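Local coordinates for protein Cel44C (PDB 2YIH) that hydrolyses the beta-1,4-glucan backbone of xyloglucan and cellulose as an endo-acting glycoside hydrolase of family 44, the TIM-barrel module being the part of the longer protein described, at residues Gly29-Leu34 with Met356-Tyr361; Asp264-Ser269 with Arg276-Phe281; His284-Ala289 with Trp391-Gly396. The protein carries 8 engineered substitutions. One frame throughout, in Å; residues are numbered along the deposited sequence. Where two conformers were deposited one is given.

All three contacts belong to the eight-stranded beta/alpha barrel. Contact 1, at 29-34 with 356-361, is buried near the middle of the chain and polar: an asparagine amide and a water link the end of the first strand to strand 353-359. Contact 3, at 284-289 with 391-396, has its centre about 8 Å from that of contact 1 but lies in the partly open substrate cleft, where aromatic and aliphatic groups meet; the hydroxyls of S358 and Y286 join the two contacts. Contact 2, at 264-269 with 276-281, is centred about 24 and 28 Å from the others. It is buried too, yet apolar, and shares strand 280-285 with contact 3.

Contact 1: Gly29-Leu34 with Met356-Tyr361; sequences GTNQDL and MTSYSY. Engineered in segment 356-361: S358 (natural residue Glu).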
loop_
_atom_site.group_PDB
_atom_site.type_symbol
_atom_site.label_atom_id
_atom_site.label_comp_id
_atom_site.label_asym_id
_atom_site.label_seq_id
_atom_site.Cartn_x
_atom_site.Cartn_y
_atom_site.Cartn_z
ATOM N N GLY A 29 5.958 3.177 -0.959
ATOM C CA GLY A 29 6.108 1.922 -0.265
ATOM C C GLY A 29 5.831 0.776 -1.186
ATOM O O GLY A 29 5.152 0.927 -2.204
ATOM N N THR A 30 6.295 -0.401 -0.792
ATOM C CA THR A 30 6.069 -1.552 -1.651
ATOM C C THR A 30 5.896 -2.820 -0.831
ATOM O O THR A 30 6.141 -2.829 0.386
ATOM C CB THR A 30 7.209 -1.702 -2.700
ATOM O OG1 THR A 30 6.794 -2.649 -3.718
ATOM C CG2 THR A 30 8.515 -2.162 -1.999
ATOM N N ASN A 31 5.414 -3.858 -1.516
ATOM C CA ASN A 31 5.408 -5.217 -0.995
ATOM C C ASN A 31 6.675 -5.904 -1.468
ATOM O O ASN A 31 7.691 -5.853 -0.780
ATOM C CB ASN A 31 4.138 -5.943 -1.475
ATOM C CG ASN A 31 2.942 -5.557 -0.644
ATOM O OD1 ASN A 31 2.774 -6.076 0.464
ATOM N ND2 ASN A 31 2.138 -4.609 -1.132
ATOM N N GLN A 32 6.660 -6.429 -2.693
ATOM C CA GLN A 32 7.895 -6.992 -3.263
ATOM C C GLN A 32 8.880 -5.882 -3.499
ATOM O O GLN A 32 8.511 -4.820 -4.022
ATOM C CB GLN A 32 7.594 -7.654 -4.618
ATOM C CG GLN A 32 6.595 -8.822 -4.515
ATOM C CD GLN A 32 5.165 -8.380 -4.694
ATOM O OE1 GLN A 32 4.837 -7.195 -4.604
ATOM N NE2 GLN A 32 4.293 -9.342 -4.993
ATOM N N ASP A 33 10.140 -6.072 -3.121
ATOM C CA ASP A 33 11.134 -5.118 -3.591
ATOM C C ASP A 33 11.203 -5.094 -5.116
ATOM O O ASP A 33 11.074 -6.135 -5.762
ATOM C CB ASP A 33 12.513 -5.429 -2.997
ATOM C CG ASP A 33 12.518 -5.313 -1.489
ATOM O OD1 ASP A 33 11.948 -4.328 -0.972
ATOM O OD2 ASP A 33 13.147 -6.167 -0.854
ATOM N N LEU A 34 11.400 -3.914 -5.695
ATOM C CA LEU A 34 11.496 -3.776 -7.165
ATOM C C LEU A 34 12.966 -3.782 -7.605
ATOM O O LEU A 34 13.718 -4.686 -7.210
ATOM C CB LEU A 34 10.707 -2.537 -7.650
ATOM C CG LEU A 34 9.216 -2.565 -7.258
ATOM C CD1 LEU A 34 8.466 -1.284 -7.704
ATOM C CD2 LEU A 34 8.507 -3.787 -7.855
ATOM N N MET A 356 -3.227 2.019 2.126
ATOM C CA MET A 356 -3.574 1.185 0.980
ATOM C C MET A 356 -2.412 0.212 0.766
ATOM O O MET A 356 -1.441 0.535 0.072
ATOM C CB MET A 356 -3.805 2.061 -0.262
ATOM C CG MET A 356 -4.255 1.245 -1.451
ATOM S SD MET A 356 -4.639 2.318 -2.865
ATOM C CE MET A 356 -6.089 3.089 -2.342
ATOM N N THR A 357 -2.446 -0.920 1.477
ATOM C CA THR A 357 -1.242 -1.768 1.639
ATOM C C THR A 357 -0.990 -2.769 0.531
ATOM O O THR A 357 0.002 -3.506 0.570
ATOM C CB THR A 357 -1.289 -2.560 2.969
ATOM O OG1 THR A 357 -2.485 -3.350 3.010
ATOM C CG2 THR A 357 -1.286 -1.557 4.160
ATOM N N SER A 358 -1.888 -2.830 -0.435
ATOM C CA SER A 358 -1.638 -3.643 -1.626
ATOM C C SER A 358 -2.501 -3.086 -2.745
ATOM O O SER A 358 -3.748 -2.986 -2.615
ATOM C CB SER A 358 -1.961 -5.120 -1.303
ATOM O OG SER A 358 -1.310 -6.040 -2.197
ATOM N N TYR A 359 -1.860 -2.711 -3.850
ATOM C CA TYR A 359 -2.587 -2.135 -4.992
ATOM C C TYR A 359 -1.714 -2.186 -6.231
ATOM O O TYR A 359 -0.488 -2.235 -6.136
ATOM C CB TYR A 359 -3.009 -0.680 -4.690
ATOM C CG TYR A 359 -1.873 0.355 -4.729
ATOM C CD1 TYR A 359 -1.033 0.554 -3.623
ATOM C CD2 TYR A 359 -1.664 1.126 -5.874
ATOM C CE1 TYR A 359 0.013 1.484 -3.677
ATOM C CE2 TYR A 359 -0.657 2.066 -5.927
ATOM C CZ TYR A 359 0.169 2.247 -4.837
ATOM O OH TYR A 359 1.143 3.228 -4.888
ATOM N N SER A 360 -2.338 -2.037 -7.390
ATOM C CA SER A 360 -1.607 -1.940 -8.660
ATOM C C SER A 360 -2.594 -1.469 -9.704
ATOM O O SER A 360 -3.770 -1.851 -9.653
ATOM C CB SER A 360 -1.085 -3.324 -9.097
ATOM O OG SER A 360 -0.595 -3.237 -10.434
ATOM N N TYR A 361 -2.097 -0.713 -10.679
ATOM C CA TYR A 361 -2.891 -0.264 -11.814
ATOM C C TYR A 361 -2.550 -1.052 -13.090
ATOM O O TYR A 361 -3.009 -0.706 -14.183
ATOM C CB TYR A 361 -2.725 1.261 -12.004
ATOM C CG TYR A 361 -3.554 2.012 -11.005
ATOM C CD1 TYR A 361 -3.221 1.993 -9.635
ATOM C CD2 TYR A 361 -4.728 2.648 -11.394
ATOM C CE1 TYR A 361 -4.049 2.567 -8.665
ATOM C CE2 TYR A 361 -5.571 3.263 -10.429
ATOM C CZ TYR A 361 -5.215 3.205 -9.070
ATOM O OH TYR A 361 -6.031 3.771 -8.122
HETATM O O HOH W 1 3.088 3.148 -2.851
#
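N31 meets T357 across the inside of a closed beta/alpha (TIM) barrel, reaching from just past the first strand, 29-30, to the seventh, 353-359; strand 387-390 lies between the two. The direct link is one hydrogen bond: N31 ND2 donates to T357 O over 2.9 Å, almost straight at 172°. The acceptor lies close to the plane of the N31 amide, whereas the donor stands 25° off the plane of the T357 carbonyl. Both ends of the amide have further partners, since ND2 also donates to Y390 O and OD1 accepts from R44 NH1, and this fixes its rotation. Replacing N31 by an alanine removes the amide, which is likely to leave T357 O without this donor and R44 without one of its acceptors.

Packing adds little. The engineered S358, a glutamate in the natural sequence, passes the amide with its OG 3.9 Å from N31 ND2; that hydroxyl is hydrogen-bonded to Y286. T357 OG1 in turn pairs with D282.

A water forms the second link. The Y359 ring lies against helix 367-382 and places its hydroxyl within reach of this water, which is hydrogen-bonded to Y359 OH at 2.8 Å and to G29 O at 3.1 Å.

Contact 2: Asp264-Ser269 with Arg276-Phe281; sequences DQMRLS and RLLDVF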
loop_
_atom_site.group_PDB
_atom_site.type_symbol
_atom_site.label_atom_id
_atom_site.label_comp_id
_atom_site.label_asym_id
_atom_site.label_seq_id
_atom_site.Cartn_x
_atom_site.Cartn_y
_atom_site.Cartn_z
ATOM N N ASP A 264 -16.297 1.358 14.308
ATOM C CA ASP A 264 -17.035 1.622 15.538
ATOM C C ASP A 264 -16.785 0.523 16.562
ATOM O O ASP A 264 -16.600 0.792 17.754
ATOM C CB ASP A 264 -18.539 1.744 15.206
ATOM C CG ASP A 264 -19.361 2.284 16.366
ATOM O OD1 ASP A 264 -18.867 3.136 17.112
ATOM O OD2 ASP A 264 -20.550 1.897 16.466
ATOM N N GLN A 265 -16.759 -0.735 16.109
ATOM C CA GLN A 265 -16.558 -1.854 17.044
ATOM C C GLN A 265 -15.141 -1.878 17.596
ATOM O O GLN A 265 -14.950 -2.178 18.779
ATOM C CB GLN A 265 -16.898 -3.213 16.383
ATOM C CG GLN A 265 -18.412 -3.374 16.059
ATOM C CD GLN A 265 -19.306 -3.284 17.300
ATOM O OE1 GLN A 265 -20.260 -2.480 17.359
ATOM N NE2 GLN A 265 -18.927 -4.010 18.326
ATOM N N MET A 266 -14.154 -1.511 16.778
ATOM C CA MET A 266 -12.770 -1.415 17.269
ATOM C C MET A 266 -12.619 -0.241 18.251
ATOM O O MET A 266 -11.933 -0.367 19.273
ATOM C CB MET A 266 -11.743 -1.349 16.116
ATOM C CG MET A 266 -11.689 -2.653 15.266
ATOM S SD MET A 266 -11.215 -4.086 16.262
ATOM C CE MET A 266 -9.442 -3.791 16.467
ATOM N N ARG A 267 -13.327 0.842 17.970
ATOM C CA ARG A 267 -13.360 1.992 18.896
ATOM C C ARG A 267 -13.966 1.597 20.239
ATOM O O ARG A 267 -13.377 1.853 21.296
ATOM C CB ARG A 267 -14.107 3.155 18.268
ATOM C CG ARG A 267 -13.932 4.410 19.076
ATOM C CD ARG A 267 -15.141 5.186 19.060
ATOM N NE ARG A 267 -14.937 6.426 19.814
ATOM C CZ ARG A 267 -15.544 7.555 19.500
ATOM N NH1 ARG A 267 -16.370 7.570 18.481
ATOM N NH2 ARG A 267 -15.308 8.673 20.192
ATOM N N LEU A 268 -15.108 0.901 20.191
ATOM C CA LEU A 268 -15.770 0.385 21.405
ATOM C C LEU A 268 -14.892 -0.581 22.189
ATOM O O LEU A 268 -14.744 -0.465 23.418
ATOM C CB LEU A 268 -17.083 -0.322 21.046
ATOM C CG LEU A 268 -18.298 0.497 20.656
ATOM C CD1 LEU A 268 -19.330 -0.353 19.913
ATOM C CD2 LEU A 268 -18.915 1.068 21.922
ATOM N N SER A 269 -14.291 -1.562 21.495
ATOM C CA SER A 269 -13.428 -2.498 22.169
ATOM C C SER A 269 -12.206 -1.821 22.802
ATOM O O SER A 269 -11.759 -2.208 23.887
ATOM C CB SER A 269 -12.991 -3.603 21.198
ATOM O OG SER A 269 -14.136 -4.341 20.745
ATOM N N ARG A 276 -5.847 2.085 22.649
ATOM C CA ARG A 276 -6.176 2.044 21.215
ATOM C C ARG A 276 -5.736 0.684 20.639
ATOM O O ARG A 276 -4.556 0.356 20.655
ATOM C CB ARG A 276 -5.423 3.166 20.468
ATOM C CG ARG A 276 -5.611 3.142 18.953
ATOM C CD ARG A 276 -4.953 4.360 18.362
ATOM N NE ARG A 276 -5.808 5.566 18.352
ATOM C CZ ARG A 276 -6.727 5.855 17.433
ATOM N NH1 ARG A 276 -7.041 4.979 16.464
ATOM N NH2 ARG A 276 -7.328 7.064 17.462
ATOM N N LEU A 277 -6.673 -0.040 20.038
ATOM C CA LEU A 277 -6.383 -1.367 19.463
ATOM C C LEU A 277 -6.279 -1.363 17.930
ATOM O O LEU A 277 -5.893 -2.371 17.327
ATOM C CB LEU A 277 -7.473 -2.347 19.910
ATOM C CG LEU A 277 -7.540 -2.596 21.417
ATOM C CD1 LEU A 277 -8.686 -3.543 21.732
ATOM C CD2 LEU A 277 -6.206 -3.163 21.951
ATOM N N LEU A 278 -6.638 -0.246 17.306
ATOM C CA LEU A 278 -6.502 -0.084 15.862
ATOM C C LEU A 278 -5.817 1.246 15.611
ATOM O O LEU A 278 -6.341 2.275 16.017
ATOM C CB LEU A 278 -7.873 -0.099 15.167
ATOM C CG LEU A 278 -7.838 0.118 13.645
ATOM C CD1 LEU A 278 -7.239 -1.120 12.932
ATOM C CD2 LEU A 278 -9.238 0.404 13.154
ATOM N N ASP A 279 -4.681 1.234 14.909
ATOM C CA ASP A 279 -3.982 2.462 14.588
ATOM C C ASP A 279 -4.210 2.900 13.157
ATOM O O ASP A 279 -4.258 4.100 12.880
ATOM C CB ASP A 279 -2.487 2.294 14.855
ATOM C CG ASP A 279 -2.213 2.142 16.318
ATOM O OD1 ASP A 279 -2.349 3.183 17.012
ATOM O OD2 ASP A 279 -1.999 0.993 16.768
ATOM N N VAL A 280 -4.324 1.929 12.240
ATOM C CA VAL A 280 -4.377 2.237 10.817
ATOM C C VAL A 280 -5.429 1.358 10.165
ATOM O O VAL A 280 -5.365 0.124 10.287
ATOM C CB VAL A 280 -3.011 1.962 10.127
ATOM C CG1 VAL A 280 -3.031 2.399 8.652
ATOM C CG2 VAL A 280 -1.839 2.661 10.902
ATOM N N PHE A 281 -6.359 1.996 9.476
ATOM C CA PHE A 281 -7.400 1.279 8.755
ATOM C C PHE A 281 -6.817 0.953 7.403
ATOM O O PHE A 281 -6.346 1.848 6.689
ATOM C CB PHE A 281 -8.673 2.120 8.634
ATOM C CG PHE A 281 -9.829 1.352 8.029
ATOM C CD1 PHE A 281 -10.622 0.538 8.824
ATOM C CD2 PHE A 281 -10.077 1.410 6.656
ATOM C CE1 PHE A 281 -11.676 -0.220 8.251
ATOM C CE2 PHE A 281 -11.117 0.667 6.077
ATOM C CZ PHE A 281 -11.905 -0.164 6.883
#
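M266 on helix 258-273 packs against L277 and L278, in the segment that leads from this helix into strand 280-285. The close part is mainly apolar. M266 CB sits 4.2 Å from L278 CB, where the two backbones come nearest. Beyond CB the methionine chain folds over, bent at chi2 (-61°) and again at chi3 (-75°), which brings its CE methyl alongside L277, 4.2 Å from L277 CB and 3.9 Å from L277 O. That oxygen accepts a hydrogen bond from S216 OG of helix 205-222, and V213 of the same helix touches M266, S269 and L277.

One helical turn on, S269 buries much less surface: L277 CD1 comes to 4.0 Å from S269 O and rests beside the serine CB. S269 OG turns back on its own helix and donates to Q265 O, which the S269 amide reaches from the opposite face of the carbonyl. On the more open side, R276 points away from the helix and curls over its own segment, giving NH1 to L278 O at 2.8 Å with the oxygen in the guanidinium plane. The whole is the alpha-to-beta half of a beta-alpha-beta unit of the barrel, joining helix 258-273 to the sixth strand, 280-285.

Contact 3: His284-Ala289 with Trp391-Gly396; sequences HWYPEA and WKLKDG. With BGC (beta-D-glucopyranose), chain B; EDO (1,2-ethanediol), chain O.
The substrate cleft of this family 44 barrel, at the C-terminal ends of its strands, is where the loop after strand 280-285 meets the loop after strand 387-390. Y286, one of the residues lining the glycan pocket, carries the contact. Its phenol oxygen stands over one face of the W391 indole, with Y286 OH 3.5 Å from W391 CG, while W391 CB lies at the edge of the tyrosine ring, near its plane. The indole is put there by a chi1 of 179°, which sets CG opposite the backbone N. The polar partner of the Y286 hydroxyl is S358, so the phenol is held by a hydrogen bond as well as by the indole.

L393 completes the apolar side: its CD2 methyl approaches Y286 CE1 obliquely at 4.0 Å. The tyrosine also touches a glucose unit of the bound glycan. Two residues on, E288 takes a hydrogen bond from another glucose, BGC O2 to E288 OE2 at 2.7 Å, and W326 NE1 binds the same carboxylate oxygen.

The far end of 391-396 is braced by its own lysine. K392 folds at chi3 (77°) and gives NZ to G396 O at 2.7 Å. Nearby, a 1,2-ethanediol, probably from the crystallisation liquor, accepts from G396 N at its O2 in a nearly straight bond of 2.8 Å.

Backbone bonds tie both segments to strand 353-359, W285 to S358 and W391 to Y359. This seventh strand lies between strands 280-285 and 387-390 in the barrel, and the loop holding W391 and L393 leads into helix 399-409.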
loop_
_atom_site.group_PDB
_atom_site.type_symbol
_atom_site.label_atom_id
_atom_site.label_comp_id
_atom_site.label_asym_id
_atom_site.label_seq_id
_atom_site.Cartn_x
_atom_site.Cartn_y
_atom_site.Cartn_z
ATOM N N HIS A 284 -6.857 -3.052 0.688
ATOM C CA HIS A 284 -6.264 -3.281 -0.635
ATOM C C HIS A 284 -7.186 -2.726 -1.729
ATOM O O HIS A 284 -8.405 -2.711 -1.573
ATOM C CB HIS A 284 -6.045 -4.786 -0.822
ATOM C CG HIS A 284 -5.087 -5.353 0.184
ATOM N ND1 HIS A 284 -4.815 -6.702 0.296
ATOM C CD2 HIS A 284 -4.285 -4.728 1.083
ATOM C CE1 HIS A 284 -3.903 -6.887 1.239
ATOM N NE2 HIS A 284 -3.561 -5.701 1.728
ATOM N N TRP A 285 -6.590 -2.314 -2.835
ATOM C CA TRP A 285 -7.359 -1.690 -3.917
ATOM C C TRP A 285 -6.782 -2.076 -5.277
ATOM O O TRP A 285 -5.748 -1.541 -5.707
ATOM C CB TRP A 285 -7.340 -0.174 -3.728
ATOM C CG TRP A 285 -8.093 0.586 -4.794
ATOM C CD1 TRP A 285 -7.552 1.343 -5.783
ATOM C CD2 TRP A 285 -9.516 0.755 -4.889
ATOM N NE1 TRP A 285 -8.557 1.940 -6.533
ATOM C CE2 TRP A 285 -9.769 1.595 -6.003
ATOM C CE3 TRP A 285 -10.608 0.261 -4.154
ATOM C CZ2 TRP A 285 -11.076 2.001 -6.365
ATOM C CZ3 TRP A 285 -11.923 0.661 -4.535
ATOM C CH2 TRP A 285 -12.133 1.484 -5.640
ATOM N N TYR A 286 -7.432 -3.039 -5.936
ATOM C CA TYR A 286 -7.088 -3.369 -7.302
ATOM C C TYR A 286 -8.223 -2.844 -8.164
ATOM O O TYR A 286 -9.367 -3.328 -8.062
ATOM C CB TYR A 286 -6.937 -4.884 -7.449
ATOM C CG TYR A 286 -5.847 -5.434 -6.570
ATOM C CD1 TYR A 286 -4.506 -5.197 -6.868
ATOM C CD2 TYR A 286 -6.156 -6.117 -5.391
ATOM C CE1 TYR A 286 -3.504 -5.719 -6.074
ATOM C CE2 TYR A 286 -5.142 -6.634 -4.585
ATOM C CZ TYR A 286 -3.822 -6.407 -4.955
ATOM O OH TYR A 286 -2.809 -6.911 -4.198
ATOM N N PRO A 287 -7.944 -1.812 -8.968
ATOM C CA PRO A 287 -9.014 -1.194 -9.771
ATOM C C PRO A 287 -9.820 -2.235 -10.547
ATOM O O PRO A 287 -9.236 -3.184 -11.114
ATOM C CB PRO A 287 -8.241 -0.254 -10.720
ATOM C CG PRO A 287 -7.033 0.185 -9.889
ATOM C CD PRO A 287 -6.668 -1.065 -9.041
ATOM N N GLU A 288 -11.150 -2.100 -10.510
ATOM C CA GLU A 288 -12.035 -2.861 -11.383
ATOM C C GLU A 288 -12.279 -2.130 -12.699
ATOM O O GLU A 288 -13.004 -2.642 -13.560
ATOM C CB GLU A 288 -13.374 -3.142 -10.690
ATOM C CG GLU A 288 -13.244 -4.061 -9.466
ATOM C CD GLU A 288 -13.280 -5.551 -9.817
ATOM O OE1 GLU A 288 -13.158 -5.909 -11.007
ATOM O OE2 GLU A 288 -13.454 -6.373 -8.895
ATOM N N ALA A 289 -11.756 -0.916 -12.810
ATOM C CA ALA A 289 -11.824 -0.125 -14.049
ATOM C C ALA A 289 -11.508 -0.929 -15.301
ATOM O O ALA A 289 -10.495 -1.673 -15.363
ATOM C CB ALA A 289 -10.933 1.105 -13.944
ATOM N N TRP A 391 1.780 -3.704 -5.124
ATOM C CA TRP A 391 1.896 -5.170 -5.219
ATOM C C TRP A 391 2.188 -5.576 -6.679
ATOM O O TRP A 391 1.475 -5.182 -7.594
ATOM C CB TRP A 391 0.578 -5.816 -4.746
ATOM C CG TRP A 391 0.647 -7.289 -4.855
ATOM C CD1 TRP A 391 0.344 -8.048 -5.965
ATOM C CD2 TRP A 391 1.075 -8.199 -3.842
ATOM N NE1 TRP A 391 0.580 -9.386 -5.692
ATOM C CE2 TRP A 391 1.035 -9.504 -4.399
ATOM C CE3 TRP A 391 1.503 -8.042 -2.524
ATOM C CZ2 TRP A 391 1.384 -10.651 -3.654
ATOM C CZ3 TRP A 391 1.857 -9.189 -1.780
ATOM C CH2 TRP A 391 1.832 -10.461 -2.365
ATOM N N LYS A 392 3.205 -6.411 -6.892
ATOM C CA LYS A 392 3.504 -6.893 -8.243
ATOM C C LYS A 392 2.485 -7.961 -8.719
ATOM O O LYS A 392 2.553 -9.123 -8.284
ATOM C CB LYS A 392 4.897 -7.523 -8.267
ATOM C CG LYS A 392 6.061 -6.569 -7.951
ATOM C CD LYS A 392 7.391 -7.376 -8.017
ATOM C CE LYS A 392 7.821 -7.626 -9.473
ATOM N NZ LYS A 392 9.155 -8.381 -9.525
ATOM N N LEU A 393 1.616 -7.575 -9.656
ATOM C CA LEU A 393 0.702 -8.528 -10.288
ATOM C C LEU A 393 1.401 -9.307 -11.401
ATOM O O LEU A 393 0.911 -10.366 -11.818
ATOM C CB LEU A 393 -0.527 -7.819 -10.857
ATOM C CG LEU A 393 -1.400 -7.137 -9.803
ATOM C CD1 LEU A 393 -2.480 -6.305 -10.522
ATOM C CD2 LEU A 393 -2.019 -8.138 -8.824
ATOM N N LYS A 394 2.535 -8.787 -11.870
ATOM C CA LYS A 394 3.332 -9.467 -12.899
ATOM C C LYS A 394 4.712 -9.695 -12.339
ATOM O O LYS A 394 5.312 -8.789 -11.745
ATOM C CB LYS A 394 3.459 -8.603 -14.164
ATOM C CG LYS A 394 3.783 -9.406 -15.392
ATOM C CD LYS A 394 4.769 -8.685 -16.274
ATOM C CE LYS A 394 5.411 -9.668 -17.223
ATOM N NZ LYS A 394 5.791 -10.909 -16.504
ATOM N N ASP A 395 5.231 -10.912 -12.507
ATOM C CA ASP A 395 6.564 -11.207 -11.999
ATOM C C ASP A 395 7.663 -10.633 -12.903
ATOM O O ASP A 395 7.385 -10.150 -14.008
ATOM C CB ASP A 395 6.749 -12.719 -11.806
ATOM C CG ASP A 395 5.872 -13.273 -10.674
ATOM O OD1 ASP A 395 5.718 -12.574 -9.656
ATOM O OD2 ASP A 395 5.407 -14.428 -10.773
ATOM N N GLY A 396 8.892 -10.668 -12.409
ATOM C CA GLY A 396 10.057 -10.120 -13.146
ATOM C C GLY A 396 10.044 -8.607 -13.094
ATOM O O GLY A 396 9.418 -8.026 -12.203
HETATM C C2 BGC B . -12.370 -9.582 -7.664
HETATM C C3 BGC B . -11.142 -10.485 -7.687
HETATM C C4 BGC B . -11.021 -11.288 -6.370
HETATM C C5 BGC B . -12.363 -11.998 -6.183
HETATM C C6 BGC B . -12.449 -12.889 -4.948
HETATM C C1 BGC B . -13.629 -10.358 -7.341
HETATM O O2 BGC B . -12.586 -8.930 -8.925
HETATM O O3 BGC B . -10.006 -9.636 -7.807
HETATM O O4 BGC B . -9.870 -12.172 -6.393
HETATM O O5 BGC B . -13.442 -11.050 -6.096
HETATM O O6 BGC B . -13.690 -13.595 -4.992
HETATM C C1 EDO O . 11.748 -12.239 -9.638
HETATM O O1 EDO O . 12.306 -12.211 -10.952
HETATM C C2 EDO O . 10.685 -11.157 -9.540
HETATM O O2 EDO O . 9.418 -11.732 -9.878
#